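Local coordinates for uncharacterized lipoprotein GfcB (Escherichia coli K12, PDB 2IN5) that is of unknown function but, as a membrane-attached lipoprotein of the YjbF family and a homologue of group 4 capsule protein B, may have a part in capsule polysaccharide formation, at residues C147-E152 with T166-S171; I113-D118 with Q181-G186; Y34-L39 with R46-L51; T125-F130 with E153-R158. All blocks are in the same frame, centred on the assembly; numbering follows the deposited sequence.

In the fold
The four contacts run through a mostly beta protein of antiparallel strands, many of them paired as hairpins. Contacts 1 and 4 share strand 143-156, one pairing it with strand 161-170 and the other with strand 120-140, and they meet where Glu152 OE2 lies 2.8 Å from Ser128 OG, a probable hydrogen bond. Contact 2 closes the loop in which both are nested along the chain; its Ile113 packs on Leu126 of contact 4, the centres of contacts 2 and 4 being 13 Å apart, and its Gln181 touches Phe167 of contact 1. Contact 3 stands apart, about 17 Å from contact 4 between nearest atoms, across the chain's centre and beside the second subunit.

Contact 1. Residues C147-E152 with T166-S171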
loop_
_atom_site.group_PDB
_atom_site.type_symbol
_atom_site.label_atom_id
_atom_site.label_comp_id
_atom_site.label_asym_id
_atom_site.label_seq_id
_atom_site.Cartn_x
_atom_site.Cartn_y
_atom_site.Cartn_z
ATOM N N CYS A 147 -27.645 -8.719 -9.615
ATOM C CA CYS A 147 -26.681 -9.474 -8.830
ATOM C C CYS A 147 -27.102 -10.889 -8.569
ATOM O O CYS A 147 -28.286 -11.168 -8.427
ATOM C CB CYS A 147 -26.483 -8.845 -7.442
ATOM S SG CYS A 147 -26.005 -7.116 -7.388
ATOM N N ASN A 148 -26.120 -11.782 -8.496
ATOM C CA ASN A 148 -26.395 -13.158 -8.125
ATOM C C ASN A 148 -26.223 -13.057 -6.615
ATOM O O ASN A 148 -25.192 -12.585 -6.139
ATOM C CB ASN A 148 -25.345 -14.132 -8.665
ATOM C CG ASN A 148 -25.392 -14.276 -10.169
ATOM O OD1 ASN A 148 -26.465 -14.256 -10.778
ATOM N ND2 ASN A 148 -24.225 -14.441 -10.778
ATOM N N VAL A 149 -27.228 -13.477 -5.861
ATOM C CA VAL A 149 -27.141 -13.410 -4.413
ATOM C C VAL A 149 -26.581 -14.707 -3.852
ATOM O O VAL A 149 -27.188 -15.764 -3.991
ATOM C CB VAL A 149 -28.522 -13.152 -3.774
ATOM C CG1 VAL A 149 -28.382 -13.081 -2.264
ATOM C CG2 VAL A 149 -29.116 -11.862 -4.319
ATOM N N TRP A 150 -25.414 -14.626 -3.223
ATOM C CA TRP A 150 -24.790 -15.800 -2.634
ATOM C C TRP A 150 -24.827 -15.731 -1.114
ATOM O O TRP A 150 -24.405 -14.744 -0.523
ATOM C CB TRP A 150 -23.347 -15.905 -3.098
ATOM C CG TRP A 150 -23.194 -16.406 -4.490
ATOM C CD1 TRP A 150 -22.858 -15.682 -5.599
ATOM C CD2 TRP A 150 -23.316 -17.760 -4.916
ATOM N NE1 TRP A 150 -22.754 -16.508 -6.693
ATOM C CE2 TRP A 150 -23.029 -17.791 -6.300
ATOM C CE3 TRP A 150 -23.638 -18.956 -4.260
ATOM C CZ2 TRP A 150 -23.051 -18.973 -7.039
ATOM C CZ3 TRP A 150 -23.663 -20.128 -4.994
ATOM C CH2 TRP A 150 -23.368 -20.128 -6.375
ATOM N N GLN A 151 -25.344 -16.786 -0.496
ATOM C CA GLN A 151 -25.434 -16.884 0.954
ATOM C C GLN A 151 -24.380 -17.857 1.470
ATOM O O GLN A 151 -24.464 -19.055 1.202
ATOM C CB GLN A 151 -26.805 -17.402 1.359
ATOM C CG GLN A 151 -27.927 -16.481 0.965
ATOM C CD GLN A 151 -28.243 -15.479 2.040
ATOM O OE1 GLN A 151 -27.350 -15.010 2.747
ATOM N NE2 GLN A 151 -29.521 -15.127 2.164
ATOM N N GLU A 152 -23.402 -17.345 2.213
ATOM C CA GLU A 152 -22.337 -18.166 2.772
ATOM C C GLU A 152 -22.657 -18.597 4.200
ATOM O O GLU A 152 -22.689 -17.772 5.123
ATOM C CB GLU A 152 -21.013 -17.394 2.752
ATOM C CG GLU A 152 -19.856 -18.085 3.467
ATOM C CD GLU A 152 -18.576 -17.252 3.468
ATOM O OE1 GLU A 152 -18.618 -16.090 3.932
ATOM O OE2 GLU A 152 -17.519 -17.754 3.011
ATOM N N THR A 166 -23.603 -12.622 3.399
ATOM C CA THR A 166 -24.274 -12.508 2.113
ATOM C C THR A 166 -23.429 -11.652 1.184
ATOM O O THR A 166 -22.864 -10.644 1.600
ATOM C CB THR A 166 -25.678 -11.884 2.277
ATOM O OG1 THR A 166 -26.420 -12.632 3.250
ATOM C CG2 THR A 166 -26.440 -11.918 0.958
ATOM N N PHE A 167 -23.333 -12.069 -0.076
ATOM C CA PHE A 167 -22.545 -11.347 -1.070
ATOM C C PHE A 167 -23.359 -11.137 -2.345
ATOM O O PHE A 167 -23.824 -12.098 -2.953
ATOM C CB PHE A 167 -21.270 -12.137 -1.399
ATOM C CG PHE A 167 -20.380 -12.376 -0.213
ATOM C CD1 PHE A 167 -19.490 -11.396 0.217
ATOM C CD2 PHE A 167 -20.467 -13.565 0.509
ATOM C CE1 PHE A 167 -18.699 -11.593 1.351
ATOM C CE2 PHE A 167 -19.687 -13.770 1.640
ATOM C CZ PHE A 167 -18.798 -12.780 2.065
ATOM N N TRP A 168 -23.529 -9.879 -2.736
ATOM C CA TRP A 168 -24.266 -9.517 -3.947
ATOM C C TRP A 168 -23.289 -9.337 -5.093
ATOM O O TRP A 168 -22.555 -8.346 -5.144
ATOM C CB TRP A 168 -25.028 -8.228 -3.719
ATOM C CG TRP A 168 -26.232 -8.429 -2.884
ATOM C CD1 TRP A 168 -27.490 -8.705 -3.322
ATOM C CD2 TRP A 168 -26.302 -8.377 -1.453
ATOM N NE1 TRP A 168 -28.347 -8.825 -2.253
ATOM C CE2 TRP A 168 -27.643 -8.624 -1.094
ATOM C CE3 TRP A 168 -25.360 -8.140 -0.439
ATOM C CZ2 TRP A 168 -28.071 -8.641 0.237
ATOM C CZ3 TRP A 168 -25.790 -8.156 0.891
ATOM C CH2 TRP A 168 -27.132 -8.403 1.213
ATOM N N VAL A 169 -23.303 -10.290 -6.022
ATOM C CA VAL A 169 -22.379 -10.291 -7.156
ATOM C C VAL A 169 -22.963 -9.831 -8.489
ATOM O O VAL A 169 -24.052 -10.242 -8.870
ATOM C CB VAL A 169 -21.803 -11.713 -7.379
ATOM C CG1 VAL A 169 -20.752 -11.689 -8.471
ATOM C CG2 VAL A 169 -21.240 -12.253 -6.078
ATOM N N ASP A 170 -22.217 -8.994 -9.197
ATOM C CA ASP A 170 -22.634 -8.529 -10.509
ATOM C C ASP A 170 -22.575 -9.755 -11.432
ATOM O O ASP A 170 -21.493 -10.241 -11.744
ATOM C CB ASP A 170 -21.676 -7.457 -11.015
ATOM C CG ASP A 170 -22.096 -6.892 -12.359
ATOM O OD1 ASP A 170 -22.148 -7.651 -13.350
ATOM O OD2 ASP A 170 -22.381 -5.684 -12.412
ATOM N N SER A 171 -23.736 -10.233 -11.872
ATOM C CA SER A 171 -23.838 -11.428 -12.712
ATOM C C SER A 171 -23.098 -11.413 -14.054
ATOM O O SER A 171 -23.078 -12.425 -14.748
ATOM C CB SER A 171 -25.315 -11.743 -12.969
ATOM O OG SER A 171 -25.927 -10.716 -13.730
#
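The hairpin of strands 143-156 and 161-170 is joined here, and toward one end of the pairing a side-chain bond between Gln151 and Thr166 reinforces the backbone. Thr166 OG1 gives its proton to Gln151 OE1 at 2.6 Å, coming from above the amide's carbonyl plane instead of along a lone pair. The bend at chi2 of Gln151 (-90°) swings the amide over to the threonine, and the two side chains run alongside each other. A leucine in place of Gln151 would probably leave the Thr166 hydroxyl without this acceptor. Next along, Phe167 N donates to Trp150 O (2.9 Å) and Trp150 N returns the bond to Phe167 O at 173°, the regular antiparallel pattern of a hydrogen-bonded pair. Val169 N to Asn148 O carries the same pattern further from the hairpin turn. On the face of Val149 and Trp168, Val149 CG2 rests 3.7 Å from Trp168 CD1, while the indole NE1 is bound elsewhere, to Glu136. On the other face Val169 CG2 approaches the edge of the Trp150 ring, 3.8 Å from CD1, and Phe132 meets that indole edge-to-face. Glu152, its chain extended beyond CG, brings OE1 in the plane of the Phe167 ring to the edge, 3.4 Å from CE2; the same oxygen forms a salt bridge with Arg75.

Contact 2. Residues I113-D118 with Q181-G186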
loop_
_atom_site.group_PDB
_atom_site.type_symbol
_atom_site.label_atom_id
_atom_site.label_comp_id
_atom_site.label_asym_id
_atom_site.label_seq_id
_atom_site.Cartn_x
_atom_site.Cartn_y
_atom_site.Cartn_z
ATOM N N ILE A 113 -8.959 -17.341 11.155
ATOM C CA ILE A 113 -8.896 -15.885 11.231
ATOM C C ILE A 113 -8.308 -15.505 12.578
ATOM O O ILE A 113 -8.389 -16.266 13.544
ATOM C CB ILE A 113 -10.307 -15.193 11.079
ATOM C CG1 ILE A 113 -11.273 -15.696 12.147
ATOM C CG2 ILE A 113 -10.905 -15.480 9.698
ATOM C CD1 ILE A 113 -12.581 -14.970 12.126
ATOM N N LEU A 114 -7.710 -14.319 12.623
ATOM C CA LEU A 114 -7.106 -13.790 13.835
ATOM C C LEU A 114 -7.595 -12.366 13.987
ATOM O O LEU A 114 -7.362 -11.545 13.109
ATOM C CB LEU A 114 -5.582 -13.781 13.706
ATOM C CG LEU A 114 -4.771 -13.215 14.880
ATOM C CD1 LEU A 114 -5.027 -14.009 16.147
ATOM C CD2 LEU A 114 -3.312 -13.235 14.515
ATOM N N TRP A 115 -8.268 -12.057 15.085
ATOM C CA TRP A 115 -8.749 -10.695 15.262
ATOM C C TRP A 115 -8.606 -10.226 16.716
ATOM O O TRP A 115 -8.552 -11.042 17.635
ATOM C CB TRP A 115 -10.204 -10.617 14.792
ATOM C CG TRP A 115 -11.221 -11.121 15.766
ATOM C CD1 TRP A 115 -11.984 -10.365 16.604
ATOM C CD2 TRP A 115 -11.590 -12.487 16.007
ATOM N NE1 TRP A 115 -12.809 -11.171 17.355
ATOM C CE2 TRP A 115 -12.591 -12.477 17.007
ATOM C CE3 TRP A 115 -11.178 -13.717 15.474
ATOM C CZ2 TRP A 115 -13.182 -13.640 17.486
ATOM C CZ3 TRP A 115 -11.762 -14.877 15.948
ATOM C CH2 TRP A 115 -12.758 -14.832 16.948
ATOM N N SER A 116 -8.522 -8.919 16.926
ATOM C CA SER A 116 -8.403 -8.407 18.283
ATOM C C SER A 116 -9.760 -7.938 18.791
ATOM O O SER A 116 -10.554 -7.373 18.047
ATOM C CB SER A 116 -7.395 -7.261 18.346
ATOM O OG SER A 116 -7.832 -6.121 17.644
ATOM N N GLU A 117 -10.021 -8.190 20.066
ATOM C CA GLU A 117 -11.276 -7.804 20.690
ATOM C C GLU A 117 -10.949 -7.241 22.076
ATOM O O GLU A 117 -10.603 -7.987 22.993
ATOM C CB GLU A 117 -12.183 -9.033 20.789
ATOM C CG GLU A 117 -13.644 -8.739 21.084
ATOM C CD GLU A 117 -14.553 -9.869 20.640
ATOM O OE1 GLU A 117 -15.780 -9.788 20.878
ATOM O OE2 GLU A 117 -14.040 -10.840 20.042
ATOM N N ASP A 118 -11.058 -5.921 22.210
ATOM C CA ASP A 118 -10.745 -5.229 23.462
ATOM C C ASP A 118 -9.259 -5.422 23.741
ATOM O O ASP A 118 -8.850 -5.697 24.870
ATOM C CB ASP A 118 -11.582 -5.786 24.620
ATOM C CG ASP A 118 -13.067 -5.474 24.475
ATOM O OD1 ASP A 118 -13.873 -6.034 25.245
ATOM O OD2 ASP A 118 -13.428 -4.666 23.595
ATOM N N GLN A 181 -20.890 -9.363 6.283
ATOM C CA GLN A 181 -20.084 -10.396 6.935
ATOM C C GLN A 181 -19.645 -9.993 8.332
ATOM O O GLN A 181 -19.815 -8.856 8.735
ATOM C CB GLN A 181 -18.844 -10.705 6.086
ATOM C CG GLN A 181 -17.859 -9.555 5.973
ATOM C CD GLN A 181 -16.946 -9.687 4.766
ATOM O OE1 GLN A 181 -16.191 -10.658 4.630
ATOM N NE2 GLN A 181 -17.020 -8.711 3.873
HETATM N N MSE A 182 -19.070 -10.939 9.066
HETATM C CA MSE A 182 -18.583 -10.679 10.414
HETATM C C MSE A 182 -17.116 -10.314 10.351
HETATM O O MSE A 182 -16.403 -10.728 9.436
HETATM C CB MSE A 182 -18.750 -11.920 11.291
HETATM C CG MSE A 182 -20.184 -12.311 11.520
HETATM SE SE MSE A 182 -21.151 -10.980 12.527
HETATM C CE MSE A 182 -22.560 -12.090 13.223
ATOM N N LEU A 183 -16.652 -9.540 11.322
ATOM C CA LEU A 183 -15.250 -9.162 11.336
ATOM C C LEU A 183 -14.450 -10.249 12.060
ATOM O O LEU A 183 -13.273 -10.464 11.785
ATOM C CB LEU A 183 -15.091 -7.797 12.009
ATOM C CG LEU A 183 -13.689 -7.223 12.164
ATOM C CD1 LEU A 183 -13.772 -5.715 12.254
ATOM C CD2 LEU A 183 -13.033 -7.817 13.421
ATOM N N GLY A 184 -15.110 -10.937 12.979
ATOM C CA GLY A 184 -14.464 -12.008 13.706
ATOM C C GLY A 184 -15.347 -13.225 13.558
ATOM O O GLY A 184 -16.180 -13.279 12.652
ATOM N N ALA A 185 -15.179 -14.203 14.439
ATOM C CA ALA A 185 -15.992 -15.406 14.382
ATOM C C ALA A 185 -17.406 -15.095 14.875
ATOM O O ALA A 185 -17.653 -15.016 16.079
ATOM C CB ALA A 185 -15.365 -16.498 15.227
ATOM N N GLY A 186 -18.327 -14.904 13.934
ATOM C CA GLY A 186 -19.707 -14.609 14.283
ATOM C C GLY A 186 -19.898 -13.371 15.143
ATOM O O GLY A 186 -20.903 -13.251 15.846
#
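One face of the Trp115 indole is covered by the backbone of Gly184 and Ala185. Gly184 CA sits 3.8 Å from the centroid of the five-membered ring, 12° off its normal, a CH-pi contact, while Ala185 N lies over the same face, displaced toward the rim. Ala185 CB reaches the far end of the six-membered ring, 3.5 Å from Trp115 CH2, and Leu183 CD2 comes in obliquely 4.2 Å from Trp115 CD1. A side chain at Gly184 would point at the indole, where a CB would clash with CE2, so the close approach depends on the bare CA. The contact sets strand 108-117 against the turn that follows strand 176-182, two strands that are not paired with each other, with Arg122 of strand 120-140 also touching the indole. Within its own strand, Trp115 NE1 donates to Glu117 OE2 at 3.0 Å, meeting the oxygen from above the carboxylate plane and probably helping to fix the ring's rotation. An alanine at Trp115 is likely to leave the Gly184-Ala185 backbone without its aromatic cover and Glu117 OE2 without this donor. Alongside, Ile113 CD1 presses on the peptide joining Gly184 to Ala185, 3.6 Å from Ala185 N.

Contact 3. Residues Y34-L39 with R46-L51; sequences YSTMYL and RIFVVL
Tyr38 and Arg46 come face to face through their torsions: the tyrosine CG lies opposite its carbonyl carbon (chi1 -85°), and the arginine chain, with CG opposite the backbone N, bends at chi2 and chi3 to fold back over the phenol ring. The guanidinium lies flat on it, planes 16° apart, with Arg46 CZ 3.9 Å from the Tyr38 centroid in a cation-pi contact. Nearer the backbone, Arg46 CD makes a CH-pi contact over the ring, 3.6 Å from the centroid, and Ile47 O lies in the ring plane at its edge. Phe48 meets the tyrosine obliquely, Phe48 CD1 being 3.5 Å from Tyr38 CE2, and its tip turns to Thr36, where CZ comes within 3.4 Å of Thr36 CB. Further along, Val50 CG2 packs obliquely against the ring of Tyr34.

On the other face Leu39 and Ile47 lie side by side, Leu39 CB 3.6 Å from Ile47 CG1, and Val49 CG2 approaches the same Leu39 carbon. The backbones are paired antiparallel: Leu39 N to Ile47 O is nearly straight at 173°, Met37 and Val49 exchange two bonds, and Leu51 N donates to Ser35 O at 3.0 Å.

This hairpin of strands 36-41 and 47-55 lies between strand 189-194, bonded to Tyr38, and strand 58-62, bonded to Val50. Ile29 of helix 26-31 covers Tyr38 and Phe48, whereas Ser35 OG binds Gln6 N of the second subunit, whose Met8 packs on Val50.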
loop_
_atom_site.group_PDB
_atom_site.type_symbol
_atom_site.label_atom_id
_atom_site.label_comp_id
_atom_site.label_asym_id
_atom_site.label_seq_id
_atom_site.Cartn_x
_atom_site.Cartn_y
_atom_site.Cartn_z
ATOM N N TYR A 34 -12.302 7.451 -9.029
ATOM C CA TYR A 34 -11.878 6.225 -8.356
ATOM C C TYR A 34 -12.977 5.532 -7.567
ATOM O O TYR A 34 -14.012 6.120 -7.268
ATOM C CB TYR A 34 -10.700 6.530 -7.427
ATOM C CG TYR A 34 -10.847 7.838 -6.690
ATOM C CD1 TYR A 34 -11.733 7.969 -5.622
ATOM C CD2 TYR A 34 -10.131 8.964 -7.097
ATOM C CE1 TYR A 34 -11.901 9.196 -4.982
ATOM C CE2 TYR A 34 -10.292 10.186 -6.466
ATOM C CZ TYR A 34 -11.176 10.298 -5.414
ATOM O OH TYR A 34 -11.332 11.519 -4.798
ATOM N N SER A 35 -12.722 4.272 -7.232
ATOM C CA SER A 35 -13.649 3.440 -6.485
ATOM C C SER A 35 -13.873 3.927 -5.059
ATOM O O SER A 35 -12.965 4.435 -4.407
ATOM C CB SER A 35 -13.143 1.992 -6.482
ATOM O OG SER A 35 -13.053 1.497 -7.809
ATOM N N THR A 36 -15.101 3.777 -4.584
ATOM C CA THR A 36 -15.441 4.211 -3.243
ATOM C C THR A 36 -16.382 3.196 -2.638
ATOM O O THR A 36 -16.858 2.304 -3.329
ATOM C CB THR A 36 -16.082 5.622 -3.253
ATOM O OG1 THR A 36 -17.248 5.624 -4.086
ATOM C CG2 THR A 36 -15.091 6.647 -3.794
HETATM N N MSE A 37 -16.657 3.339 -1.351
HETATM C CA MSE A 37 -17.497 2.387 -0.650
HETATM C C MSE A 37 -18.208 2.979 0.590
HETATM O O MSE A 37 -17.741 3.951 1.194
HETATM C CB MSE A 37 -16.591 1.226 -0.229
HETATM C CG MSE A 37 -17.212 0.201 0.691
HETATM SE SE MSE A 37 -15.984 -0.269 2.126
HETATM C CE MSE A 37 -14.595 -1.099 1.068
ATOM N N TYR A 38 -19.345 2.393 0.955
ATOM C CA TYR A 38 -20.078 2.808 2.146
ATOM C C TYR A 38 -19.812 1.717 3.166
ATOM O O TYR A 38 -20.127 0.553 2.929
ATOM C CB TYR A 38 -21.586 2.908 1.881
ATOM C CG TYR A 38 -22.007 4.235 1.290
ATOM C CD1 TYR A 38 -22.988 4.302 0.299
ATOM C CD2 TYR A 38 -21.391 5.421 1.685
ATOM C CE1 TYR A 38 -23.336 5.520 -0.296
ATOM C CE2 TYR A 38 -21.733 6.638 1.101
ATOM C CZ TYR A 38 -22.702 6.679 0.111
ATOM O OH TYR A 38 -23.013 7.876 -0.479
ATOM N N LEU A 39 -19.213 2.090 4.290
ATOM C CA LEU A 39 -18.899 1.127 5.338
ATOM C C LEU A 39 -19.849 1.258 6.515
ATOM O O LEU A 39 -20.202 2.359 6.919
ATOM C CB LEU A 39 -17.463 1.334 5.834
ATOM C CG LEU A 39 -17.093 0.560 7.106
ATOM C CD1 LEU A 39 -17.228 -0.931 6.838
ATOM C CD2 LEU A 39 -15.669 0.893 7.548
ATOM N N ARG A 46 -23.249 4.749 8.649
ATOM C CA ARG A 46 -22.553 4.608 7.384
ATOM C C ARG A 46 -21.469 5.661 7.202
ATOM O O ARG A 46 -21.706 6.848 7.428
ATOM C CB ARG A 46 -23.556 4.718 6.241
ATOM C CG ARG A 46 -22.920 4.969 4.902
ATOM C CD ARG A 46 -23.813 5.826 4.027
ATOM N NE ARG A 46 -24.962 5.091 3.517
ATOM C CZ ARG A 46 -25.792 5.562 2.592
ATOM N NH1 ARG A 46 -25.598 6.773 2.081
ATOM N NH2 ARG A 46 -26.805 4.818 2.165
ATOM N N ILE A 47 -20.277 5.230 6.799
ATOM C CA ILE A 47 -19.186 6.167 6.559
ATOM C C ILE A 47 -18.665 5.960 5.147
ATOM O O ILE A 47 -18.733 4.854 4.603
ATOM C CB ILE A 47 -18.008 5.981 7.541
ATOM C CG1 ILE A 47 -17.260 4.689 7.231
ATOM C CG2 ILE A 47 -18.525 5.927 8.977
ATOM C CD1 ILE A 47 -15.954 4.577 7.941
ATOM N N PHE A 48 -18.137 7.032 4.568
ATOM C CA PHE A 48 -17.599 7.012 3.218
ATOM C C PHE A 48 -16.116 6.655 3.238
ATOM O O PHE A 48 -15.333 7.271 3.959
ATOM C CB PHE A 48 -17.785 8.381 2.573
ATOM C CG PHE A 48 -17.635 8.371 1.087
ATOM C CD1 PHE A 48 -18.543 7.679 0.296
ATOM C CD2 PHE A 48 -16.589 9.042 0.474
ATOM C CE1 PHE A 48 -18.414 7.655 -1.090
ATOM C CE2 PHE A 48 -16.447 9.026 -0.909
ATOM C CZ PHE A 48 -17.364 8.330 -1.692
ATOM N N VAL A 49 -15.740 5.662 2.435
ATOM C CA VAL A 49 -14.357 5.195 2.347
ATOM C C VAL A 49 -13.910 5.224 0.877
ATOM O O VAL A 49 -14.711 5.002 -0.021
ATOM C CB VAL A 49 -14.253 3.755 2.919
ATOM C CG1 VAL A 49 -12.848 3.232 2.783
ATOM C CG2 VAL A 49 -14.674 3.745 4.379
ATOM N N VAL A 50 -12.638 5.505 0.630
ATOM C CA VAL A 50 -12.139 5.576 -0.732
ATOM C C VAL A 50 -11.046 4.523 -0.974
ATOM O O VAL A 50 -10.368 4.108 -0.035
ATOM C CB VAL A 50 -11.586 7.006 -1.014
ATOM C CG1 VAL A 50 -10.428 7.311 -0.087
ATOM C CG2 VAL A 50 -11.148 7.138 -2.449
ATOM N N LEU A 51 -10.884 4.071 -2.220
ATOM C CA LEU A 51 -9.857 3.074 -2.526
ATOM C C LEU A 51 -8.574 3.808 -2.803
ATOM O O LEU A 51 -8.423 4.455 -3.841
ATOM C CB LEU A 51 -10.236 2.219 -3.747
ATOM C CG LEU A 51 -9.189 1.230 -4.302
ATOM C CD1 LEU A 51 -8.732 0.244 -3.219
ATOM C CD2 LEU A 51 -9.801 0.476 -5.475
#

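Contact 4. Residues T125-F130 with E153-R158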
loop_
_atom_site.group_PDB
_atom_site.type_symbol
_atom_site.label_atom_id
_atom_site.label_comp_id
_atom_site.label_asym_id
_atom_site.label_seq_id
_atom_site.Cartn_x
_atom_site.Cartn_y
_atom_site.Cartn_z
ATOM N N THR A 125 -11.244 -21.444 13.644
ATOM C CA THR A 125 -11.217 -22.127 12.365
ATOM C C THR A 125 -12.605 -22.089 11.755
ATOM O O THR A 125 -13.559 -22.645 12.307
ATOM C CB THR A 125 -10.750 -23.576 12.515
ATOM O OG1 THR A 125 -9.429 -23.584 13.067
ATOM C CG2 THR A 125 -10.719 -24.271 11.153
ATOM N N LEU A 126 -12.709 -21.414 10.615
ATOM C CA LEU A 126 -13.981 -21.260 9.930
ATOM C C LEU A 126 -14.118 -22.098 8.679
ATOM O O LEU A 126 -13.208 -22.187 7.849
ATOM C CB LEU A 126 -14.210 -19.798 9.548
ATOM C CG LEU A 126 -14.462 -18.750 10.631
ATOM C CD1 LEU A 126 -13.230 -18.575 11.496
ATOM C CD2 LEU A 126 -14.816 -17.436 9.959
ATOM N N SER A 127 -15.287 -22.703 8.552
ATOM C CA SER A 127 -15.608 -23.516 7.396
ATOM C C SER A 127 -16.987 -23.070 6.931
ATOM O O SER A 127 -17.922 -22.982 7.728
ATOM C CB SER A 127 -15.609 -24.999 7.774
ATOM O OG SER A 127 -16.416 -25.228 8.913
ATOM N N SER A 128 -17.111 -22.775 5.644
ATOM C CA SER A 128 -18.386 -22.319 5.096
ATOM C C SER A 128 -18.717 -22.934 3.747
ATOM O O SER A 128 -17.858 -23.500 3.071
ATOM C CB SER A 128 -18.379 -20.799 4.934
ATOM O OG SER A 128 -17.427 -20.406 3.957
ATOM N N THR A 129 -19.983 -22.803 3.365
ATOM C CA THR A 129 -20.463 -23.307 2.088
ATOM C C THR A 129 -21.336 -22.231 1.453
ATOM O O THR A 129 -22.156 -21.600 2.125
ATOM C CB THR A 129 -21.291 -24.610 2.259
ATOM O OG1 THR A 129 -22.520 -24.316 2.933
ATOM C CG2 THR A 129 -20.511 -25.633 3.068
ATOM N N PHE A 130 -21.145 -22.004 0.160
ATOM C CA PHE A 130 -21.927 -20.997 -0.542
ATOM C C PHE A 130 -23.244 -21.567 -1.048
ATOM O O PHE A 130 -23.283 -22.669 -1.589
ATOM C CB PHE A 130 -21.129 -20.428 -1.713
ATOM C CG PHE A 130 -20.122 -19.384 -1.314
ATOM C CD1 PHE A 130 -20.003 -18.216 -2.049
ATOM C CD2 PHE A 130 -19.291 -19.568 -0.214
ATOM C CE1 PHE A 130 -19.075 -17.240 -1.701
ATOM C CE2 PHE A 130 -18.360 -18.598 0.143
ATOM C CZ PHE A 130 -18.255 -17.430 -0.606
ATOM N N GLU A 153 -22.908 -19.890 4.374
ATOM C CA GLU A 153 -23.198 -20.441 5.697
ATOM C C GLU A 153 -21.862 -20.770 6.361
ATOM O O GLU A 153 -21.148 -21.678 5.933
ATOM C CB GLU A 153 -24.062 -21.706 5.575
ATOM C CG GLU A 153 -25.437 -21.466 4.938
ATOM C CD GLU A 153 -26.232 -20.360 5.643
ATOM O OE1 GLU A 153 -26.399 -20.438 6.886
ATOM O OE2 GLU A 153 -26.695 -19.418 4.951
ATOM N N VAL A 154 -21.516 -20.023 7.402
ATOM C CA VAL A 154 -20.246 -20.251 8.076
ATOM C C VAL A 154 -20.421 -20.869 9.456
ATOM O O VAL A 154 -21.382 -20.577 10.171
ATOM C CB VAL A 154 -19.432 -18.930 8.234
ATOM C CG1 VAL A 154 -18.014 -19.244 8.659
ATOM C CG2 VAL A 154 -19.433 -18.143 6.933
ATOM N N THR A 155 -19.501 -21.756 9.808
ATOM C CA THR A 155 -19.514 -22.383 11.121
ATOM C C THR A 155 -18.078 -22.357 11.637
ATOM O O THR A 155 -17.134 -22.651 10.895
ATOM C CB THR A 155 -20.039 -23.864 11.094
ATOM O OG1 THR A 155 -19.196 -24.668 10.262
ATOM C CG2 THR A 155 -21.475 -23.926 10.577
ATOM N N SER A 156 -17.914 -21.951 12.892
ATOM C CA SER A 156 -16.595 -21.918 13.518
ATOM C C SER A 156 -16.660 -22.859 14.704
ATOM O O SER A 156 -17.737 -23.302 15.103
ATOM C CB SER A 156 -16.225 -20.505 13.988
ATOM O OG SER A 156 -17.207 -19.977 14.857
ATOM N N THR A 157 -15.508 -23.150 15.279
ATOM C CA THR A 157 -15.463 -24.067 16.393
ATOM C C THR A 157 -14.718 -23.466 17.581
ATOM O O THR A 157 -13.981 -22.488 17.434
ATOM C CB THR A 157 -14.776 -25.356 15.947
ATOM O OG1 THR A 157 -14.881 -26.347 16.973
ATOM C CG2 THR A 157 -13.325 -25.073 15.644
ATOM N N ARG A 158 -14.928 -24.056 18.755
ATOM C CA ARG A 158 -14.273 -23.628 19.994
ATOM C C ARG A 158 -14.352 -22.140 20.315
ATOM O O ARG A 158 -13.354 -21.428 20.245
ATOM C CB ARG A 158 -12.805 -24.043 19.973
ATOM C CG ARG A 158 -12.590 -25.518 19.748
ATOM C CD ARG A 158 -11.134 -25.873 19.948
ATOM N NE ARG A 158 -10.696 -25.625 21.320
ATOM C CZ ARG A 158 -11.189 -26.245 22.387
ATOM N NH1 ARG A 158 -12.145 -27.156 22.243
ATOM N NH2 ARG A 158 -10.720 -25.967 23.598
HETATM O O HOH W 1 -11.528 -22.712 16.311
#
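Glu153 opens the pairing with Thr129, a hydrogen-bonded antiparallel pair: Glu153 N donates to Thr129 O at 2.9 Å, and Thr129 N answers to Glu153 O. The Glu153 side chain, bent at chi2, takes the carboxylate away from the partner strand, leaving CB beside Thr129 OG1. Val154 turns to the other face and uses both methyls. CG2 is pressed against Ser128 CB at 3.5 Å, tighter than usual carbon contact, while Ser128 OG is bound by Glu152 and Arg111; CG1, placed opposite the backbone N (chi1 -168°), meets Leu126 CD2 at 3.9 Å. Thr155 and Ser127 then exchange two backbone bonds, with Ser127 N to Thr155 O at 169°. Their hydroxyls also meet on the face they share with Thr129 and Glu153, where Ser127 OG and Thr155 OG1, 3.1 Å apart, form a weak hydrogen bond. Ser156 CA sends its hydrogen toward Thr125 O, 3.3 Å away, and its CB sits near Leu126 CG. At Thr157 the direct pairing gives way to a water, which donates to Thr157 O at 2.7 Å and accepts from Thr125 N, spanning the end of the hairpin.

Strands 120-140 and 143-156 lie between strand 108-117, whose Arg111 and Trp109 bond to the backbone of Leu126 and Ser128, and strand 161-170, whose Trp163 bonds to the backbone of Val154 and touches Leu126 and Ser156.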